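Local coordinates for protein HTH-type transcriptional regulator AscG (PDB 3DBI) that represses transcription of the cryptic asc operon as a sequence-specific DNA-binding regulator of the LacI family, at residues L66-T71 with L96-G101; A245-N250 with S273-D278; S291-P296 with G325-R330. All coordinates share one frame; numbering follows the deposited sequence. Where two conformers were deposited one is given.

The three contacts come one after another along the chain. Contact 1 lies in the parallel sheet of the first subdomain, where strand 95-100 is the outermost strand within the chain. Contacts 2 and 3 lie in the mixed sheet of the other subdomain, on the opposite side of the chain's centre. The centre of contact 1 is 31 Å from that of contact 2 and 29 Å from that of contact 3. Contacts 2 and 3 touch, with centres 10 Å apart, because strands 273-277 and 291-294 are neighbours in one sheet. The set thus samples both halves of the two-lobed, periplasmic-binding-protein-like fold that LacI-family regulators use to bind effectors.

Contact 1 (L66-T71 with L96-G101); sequences LVVTNT and LLLADG
Leu66 and Leu98 lie side by side on one face of the sheet and point the same way. CD2 of Leu98 does the touching. It sits 3.7 Å from Leu66 CB and equally near Leu66 CD2. The CG of Leu98 stands beside its own backbone N (chi1 -66°), which swings the two methyls toward strand 63-68. The other branch, CD1, meets Val68 CG2 at 3.7 Å, and here the two side chains cross obliquely. Leu98 thus touches Leu66 with one methyl and Val68 with the other. Leu96 adds a looser touch, its CD1 lying 4.2 Å from Leu66 CB.

The strands are parallel neighbours, the two ends of a right-handed beta-alpha-beta unit joined through helix 77-91. That helix packs on this same face, with Leu81 and Leu82 on Leu66 and Phe78 on Val68. The backbones pair Leu66 with Leu98, Val67 with Ala99 and Val68 with Asp100. Val68 N donates to Ala99 O at 2.7 Å, and Gly101 N closes the pairing on Val68 O at 2.8 Å.

On the other face Val67 CG1 reaches Gly101 CA at 3.8 Å. A CB on Gly101 would run into both this methyl and Val68 O. Ala99, on the same face as Val67, is met by Tyr114 and Leu115 of helix 105-117. The carboxylate of Asp100 turns to the backbone N of Lys102. Leu96, Leu97 and Leu98 also pair antiparallel with a strand of the second subunit, so the sheet continues across the dimer interface, where Leu98 meets Leu98 of that subunit.

Contact 2 (A245-N250 with S273-D278); sequences ALVASN and SVIGFD
Leu246 uses both its backbone polar atoms on strand 273-277. Its N donates to Ser273 O at 2.7 Å, and its O accepts from Ile275 N at 3.0 Å. Ile275 O then takes Ala248 N, also at 3.0 Å, with an N-H...O angle of 162°. These bonds set a parallel register of Ala245 with Ser273, Leu246 with Val274 and Val247 with Ile275.

After Ala248 N the regular hydrogen bonds between the two segments stop. Ala248 O receives a CA-H...O contact from Gly276 CA at 3.4 Å. The same oxygen lies in the plane of the Phe277 ring, at its edge, 3.3 Å from CD2. Val247 CG1 also reaches the ring edge, at CE2. Ile275 lies alongside Val247, with its CG1 3.8 Å from Val247 CG2. Replacing Phe277 by alanine would remove the ring, and Val247 CG1 and Ala248 O would probably lose their neighbour at its edge, leaving a gap there.

The buried polar groups find partners beyond the two strands. Ser249 O, close to Phe277 CB, has a weak hydrogen bond from Arg199 NH1. Val274 O bonds to Ser332 OG. Ser249 OG bonds to Leu187 O, and Ser273 OG to Ile334 N. Asn250 is the N-cap of helix 251-263: its OD1 accepts from Met253 N, while its ND2 donates to Trp224 O. With CG set between the backbone N and the carbonyl carbon (chi1 77°), the amide can turn back to that helix start.

The two strands are the beta parts of a beta-alpha-beta unit, joined through helix 251-263. That helix packs on Leu246, Ala248 and Val274. Leu176 of helix 165-178 lies against Ala245, Val247 and Ile275. Strand 184-187 bonds to the far edge of strand 245-248.

Contact 3 (S291-P296 with G325-R330); sequences SSVKIP and GKLIRR
Ile328 runs alongside Lys294, and the two side chains point the same way. Its CB lies 3.6 Å from Ser292 O, the oxygen that also accepts Ile328 N at 2.8 Å. CG1 stays near that oxygen, at 4.0 Å. This CG1 lies beside the backbone N of Ile328 (chi1 -60°), and the chain then extends (chi2 174°). CD1 at the tip comes to rest on the lysine stem, 3.9 Å from Lys294 CB and slightly farther from its CD.

Ser292 pairs with Ile328, and Lys294 with Lys326, as antiparallel hydrogen-bonded pairs. Val293 and Leu327 form the non-hydrogen-bonded pair between them. On the opposite face to Ile328 their side chains cross at about a right angle, with Val293 CG2 4.2 Å from Leu327 CD1.

Ser291 adds a side-chain bond near the strand end: its OG accepts Arg330 N at 2.9 Å. The guanidinium of Arg330 makes a salt bridge through NH1 to Asp279, and its NE bonds to Leu290 O. Ser292 OG bonds to Asp251 OD1 and to Asp279 N.

Strand 326-328 is the outermost strand of the mixed sheet within this chain and its one antiparallel member. Strand 291-294 separates it from strand 273-277, bonding to Gly276 and Asp278 through Val293. Helix 165-178 packs on Val293 and Leu327, while helix 297-313 starts directly after Pro296.

Contact 1 (L66-T71 with L96-G101)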
# COMPACT_ATOMS: atom_id res chain seq x y z
N LEU A 66 16.52 10.96 -4.80
CA LEU A 66 15.47 10.55 -3.89
C LEU A 66 16.02 9.51 -2.92
O LEU A 66 16.65 8.53 -3.34
CB LEU A 66 14.25 10.03 -4.66
CG LEU A 66 13.10 9.37 -3.89
CD1 LEU A 66 12.43 10.35 -2.94
CD2 LEU A 66 12.08 8.81 -4.87
N VAL A 67 15.80 9.74 -1.63
CA VAL A 67 16.20 8.80 -0.60
C VAL A 67 15.06 7.82 -0.33
O VAL A 67 13.96 8.23 0.06
CB VAL A 67 16.59 9.52 0.72
CG1 VAL A 67 16.91 8.50 1.81
CG2 VAL A 67 17.78 10.46 0.50
N VAL A 68 15.32 6.54 -0.55
CA VAL A 68 14.37 5.48 -0.20
C VAL A 68 14.45 5.30 1.31
O VAL A 68 15.52 5.05 1.83
CB VAL A 68 14.73 4.15 -0.90
CG1 VAL A 68 13.67 3.10 -0.63
CG2 VAL A 68 14.89 4.36 -2.38
N THR A 69 13.33 5.43 2.00
CA THR A 69 13.33 5.25 3.45
C THR A 69 12.40 4.13 3.87
O THR A 69 11.59 3.64 3.07
CB THR A 69 12.92 6.54 4.21
OG1 THR A 69 11.67 7.02 3.70
CG2 THR A 69 13.98 7.62 4.08
N ASN A 70 12.49 3.76 5.15
CA ASN A 70 11.66 2.70 5.73
C ASN A 70 10.20 3.13 5.95
O ASN A 70 9.62 2.91 7.02
CB ASN A 70 12.28 2.24 7.06
CG ASN A 70 11.92 0.81 7.41
OD1 ASN A 70 11.42 0.05 6.56
ND2 ASN A 70 12.17 0.43 8.65
N THR A 71 9.61 3.73 4.91
CA THR A 71 8.30 4.35 5.00
C THR A 71 7.35 3.93 3.87
O THR A 71 6.24 4.45 3.77
CB THR A 71 8.39 5.89 5.03
OG1 THR A 71 9.21 6.35 3.94
CG2 THR A 71 8.98 6.40 6.36
N LEU A 96 16.66 10.49 -12.54
CA LEU A 96 16.26 10.26 -11.15
C LEU A 96 17.09 9.15 -10.50
O LEU A 96 17.03 7.99 -10.91
CB LEU A 96 14.76 9.96 -11.04
CG LEU A 96 14.21 9.80 -9.61
CD1 LEU A 96 14.41 11.07 -8.77
CD2 LEU A 96 12.75 9.39 -9.63
N LEU A 97 17.86 9.53 -9.48
CA LEU A 97 18.75 8.62 -8.74
C LEU A 97 18.15 8.24 -7.39
O LEU A 97 17.69 9.10 -6.65
CB LEU A 97 20.10 9.29 -8.49
CG LEU A 97 21.33 9.13 -9.39
CD1 LEU A 97 21.99 7.79 -9.15
CD2 LEU A 97 21.03 9.33 -10.86
N LEU A 98 18.18 6.94 -7.08
CA LEU A 98 17.76 6.48 -5.76
C LEU A 98 18.94 6.20 -4.85
O LEU A 98 19.99 5.75 -5.30
CB LEU A 98 16.89 5.23 -5.85
CG LEU A 98 15.52 5.38 -6.52
CD1 LEU A 98 14.61 4.23 -6.10
CD2 LEU A 98 14.86 6.71 -6.20
N ALA A 99 18.76 6.49 -3.57
CA ALA A 99 19.73 6.11 -2.55
C ALA A 99 18.98 5.46 -1.41
O ALA A 99 17.89 5.91 -1.04
CB ALA A 99 20.49 7.30 -2.06
N ASP A 100 19.56 4.40 -0.87
CA ASP A 100 18.94 3.62 0.19
C ASP A 100 19.27 4.25 1.54
O ASP A 100 20.42 4.24 2.00
CB ASP A 100 19.43 2.17 0.11
CG ASP A 100 18.79 1.26 1.15
OD1 ASP A 100 17.77 1.65 1.77
OD2 ASP A 100 19.32 0.15 1.33
N GLY A 101 18.24 4.79 2.19
CA GLY A 101 18.39 5.41 3.50
C GLY A 101 18.42 4.42 4.65
O GLY A 101 18.66 4.80 5.80

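Contact 2 (A245-N250 with S273-D278)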
# COMPACT_ATOMS: atom_id res chain seq x y z
N ALA A 245 -16.55 6.46 22.73
CA ALA A 245 -15.84 6.73 21.50
C ALA A 245 -14.39 6.29 21.60
O ALA A 245 -13.80 6.27 22.69
CB ALA A 245 -15.94 8.20 21.13
N LEU A 246 -13.82 5.93 20.45
CA LEU A 246 -12.42 5.54 20.36
C LEU A 246 -11.80 6.15 19.12
O LEU A 246 -12.36 6.08 18.03
CB LEU A 246 -12.28 4.01 20.35
CG LEU A 246 -10.87 3.40 20.27
CD1 LEU A 246 -10.75 2.20 21.19
CD2 LEU A 246 -10.47 3.02 18.83
N VAL A 247 -10.63 6.75 19.30
CA VAL A 247 -9.86 7.31 18.21
C VAL A 247 -8.62 6.46 18.02
O VAL A 247 -7.74 6.42 18.89
CB VAL A 247 -9.43 8.75 18.52
CG1 VAL A 247 -8.64 9.35 17.36
CG2 VAL A 247 -10.63 9.60 18.83
N ALA A 248 -8.54 5.76 16.90
CA ALA A 248 -7.31 5.06 16.54
C ALA A 248 -6.49 5.99 15.66
O ALA A 248 -7.05 6.75 14.87
CB ALA A 248 -7.62 3.78 15.83
N SER A 249 -5.17 5.93 15.80
CA SER A 249 -4.30 6.89 15.11
C SER A 249 -4.10 6.57 13.64
O SER A 249 -3.59 7.42 12.89
CB SER A 249 -2.95 7.04 15.82
OG SER A 249 -3.13 7.63 17.10
N ASN A 250 -4.49 5.36 13.23
CA ASN A 250 -4.73 5.08 11.81
C ASN A 250 -5.90 4.12 11.55
O ASN A 250 -6.43 3.53 12.48
CB ASN A 250 -3.44 4.69 11.05
CG ASN A 250 -2.98 3.26 11.31
OD1 ASN A 250 -3.61 2.48 12.03
ND2 ASN A 250 -1.85 2.90 10.70
N SER A 273 -18.41 4.47 19.41
CA SER A 273 -18.08 5.09 18.13
C SER A 273 -16.58 4.99 17.85
O SER A 273 -15.77 5.14 18.76
CB SER A 273 -18.50 6.56 18.11
OG SER A 273 -19.83 6.71 17.66
N VAL A 274 -16.23 4.74 16.59
CA VAL A 274 -14.82 4.57 16.20
C VAL A 274 -14.47 5.51 15.03
O VAL A 274 -15.21 5.59 14.05
CB VAL A 274 -14.49 3.09 15.83
CG1 VAL A 274 -13.03 2.94 15.36
CG2 VAL A 274 -14.75 2.15 17.00
N ILE A 275 -13.37 6.25 15.17
CA ILE A 275 -12.75 6.95 14.04
C ILE A 275 -11.27 6.56 13.85
O ILE A 275 -10.61 6.09 14.79
CB ILE A 275 -12.87 8.49 14.15
CG1 ILE A 275 -12.06 9.03 15.33
CG2 ILE A 275 -14.34 8.93 14.23
CD1 ILE A 275 -11.61 10.46 15.15
N GLY A 276 -10.77 6.76 12.63
CA GLY A 276 -9.36 6.54 12.33
C GLY A 276 -8.76 7.70 11.56
O GLY A 276 -9.36 8.76 11.47
N PHE A 277 -7.56 7.48 11.03
CA PHE A 277 -6.86 8.44 10.17
C PHE A 277 -6.37 7.67 8.95
O PHE A 277 -6.07 6.49 9.07
CB PHE A 277 -5.64 9.03 10.88
CG PHE A 277 -5.97 9.97 12.02
CD1 PHE A 277 -5.78 11.34 11.87
CD2 PHE A 277 -6.43 9.50 13.25
CE1 PHE A 277 -6.07 12.23 12.91
CE2 PHE A 277 -6.72 10.37 14.30
CZ PHE A 277 -6.54 11.74 14.13
N ASP A 278 -6.29 8.36 7.80
CA ASP A 278 -5.77 7.86 6.49
C ASP A 278 -6.82 7.86 5.37
O ASP A 278 -6.48 8.13 4.21
CB ASP A 278 -5.09 6.48 6.53
CG ASP A 278 -3.71 6.51 7.20
OD1 ASP A 278 -3.23 7.60 7.55
OD2 ASP A 278 -3.13 5.42 7.38

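Contact 3 (S291-P296 with G325-R330)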
# COMPACT_ATOMS: atom_id res chain seq x y z
N SER A 291 -15.46 5.77 9.75
CA SER A 291 -15.21 7.21 9.73
C SER A 291 -13.72 7.41 9.87
O SER A 291 -13.09 6.78 10.71
CB SER A 291 -15.91 7.92 10.89
OG SER A 291 -17.28 7.60 10.97
N SER A 292 -13.16 8.28 9.05
CA SER A 292 -11.72 8.47 9.04
C SER A 292 -11.35 9.88 8.65
O SER A 292 -12.09 10.57 7.95
CB SER A 292 -11.06 7.48 8.08
OG SER A 292 -9.65 7.60 8.14
N VAL A 293 -10.17 10.30 9.10
CA VAL A 293 -9.61 11.59 8.72
C VAL A 293 -8.82 11.47 7.41
O VAL A 293 -7.90 10.67 7.31
CB VAL A 293 -8.71 12.14 9.85
CG1 VAL A 293 -7.98 13.37 9.40
CG2 VAL A 293 -9.52 12.43 11.09
N LYS A 294 -9.21 12.26 6.41
CA LYS A 294 -8.51 12.28 5.14
C LYS A 294 -7.38 13.30 5.19
O LYS A 294 -7.61 14.48 5.47
CB LYS A 294 -9.47 12.59 3.99
CG LYS A 294 -8.81 12.55 2.60
CD LYS A 294 -9.83 12.68 1.47
CE LYS A 294 -9.23 12.27 0.13
NZ LYS A 294 -8.77 10.84 0.13
N ILE A 295 -6.17 12.83 4.92
CA ILE A 295 -5.00 13.69 4.79
C ILE A 295 -4.80 14.03 3.31
O ILE A 295 -4.83 13.13 2.47
CB ILE A 295 -3.73 12.99 5.36
CG1 ILE A 295 -3.99 12.43 6.77
CG2 ILE A 295 -2.51 13.92 5.36
CD1 ILE A 295 -4.26 13.49 7.87
N PRO A 296 -4.61 15.31 2.97
CA PRO A 296 -4.43 15.67 1.55
C PRO A 296 -3.00 15.39 1.05
O PRO A 296 -2.24 16.32 0.79
CB PRO A 296 -4.74 17.17 1.53
CG PRO A 296 -4.38 17.64 2.88
CD PRO A 296 -4.58 16.50 3.84
N GLY A 325 -5.99 17.97 7.69
CA GLY A 325 -6.96 16.99 7.26
C GLY A 325 -8.34 17.30 7.78
O GLY A 325 -8.51 18.20 8.59
N LYS A 326 -9.33 16.56 7.29
CA LYS A 326 -10.65 16.65 7.88
C LYS A 326 -11.32 15.28 8.03
O LYS A 326 -11.11 14.36 7.25
CB LYS A 326 -11.53 17.69 7.17
CG LYS A 326 -12.42 17.19 6.04
CD LYS A 326 -13.56 18.18 5.81
CE LYS A 326 -14.77 17.52 5.17
NZ LYS A 326 -14.50 17.09 3.77
N LEU A 327 -12.12 15.18 9.09
CA LEU A 327 -12.85 13.98 9.39
C LEU A 327 -14.00 13.78 8.41
O LEU A 327 -14.81 14.69 8.20
CB LEU A 327 -13.35 14.03 10.82
CG LEU A 327 -14.26 12.91 11.33
CD1 LEU A 327 -13.58 11.54 11.28
CD2 LEU A 327 -14.73 13.23 12.74
N ILE A 328 -14.03 12.61 7.79
CA ILE A 328 -15.17 12.19 6.99
C ILE A 328 -16.06 11.33 7.88
O ILE A 328 -15.66 10.23 8.29
CB ILE A 328 -14.73 11.47 5.68
CG1 ILE A 328 -13.86 12.41 4.82
CG2 ILE A 328 -15.96 10.99 4.88
CD1 ILE A 328 -13.25 11.78 3.58
N ARG A 329 -17.24 11.83 8.18
CA ARG A 329 -18.18 11.13 9.00
C ARG A 329 -18.84 10.01 8.25
O ARG A 329 -19.35 10.20 7.18
CB ARG A 329 -19.25 12.07 9.51
CG ARG A 329 -18.74 13.14 10.39
CD ARG A 329 -19.59 13.25 11.64
NE ARG A 329 -20.50 12.12 11.83
CZ ARG A 329 -21.50 12.11 12.70
NH1 ARG A 329 -21.73 13.17 13.44
NH2 ARG A 329 -22.28 11.06 12.82
N ARG A 330 -18.81 8.84 8.84
CA ARG A 330 -19.46 7.67 8.25
C ARG A 330 -20.24 6.95 9.36
O ARG A 330 -20.38 7.48 10.46
CB ARG A 330 -18.44 6.77 7.54
CG ARG A 330 -17.87 7.39 6.26
CD ARG A 330 -17.28 6.37 5.28
NE ARG A 330 -15.83 6.37 5.31
CZ ARG A 330 -15.04 7.05 4.48
NH1 ARG A 330 -13.73 6.97 4.61
NH2 ARG A 330 -15.54 7.80 3.51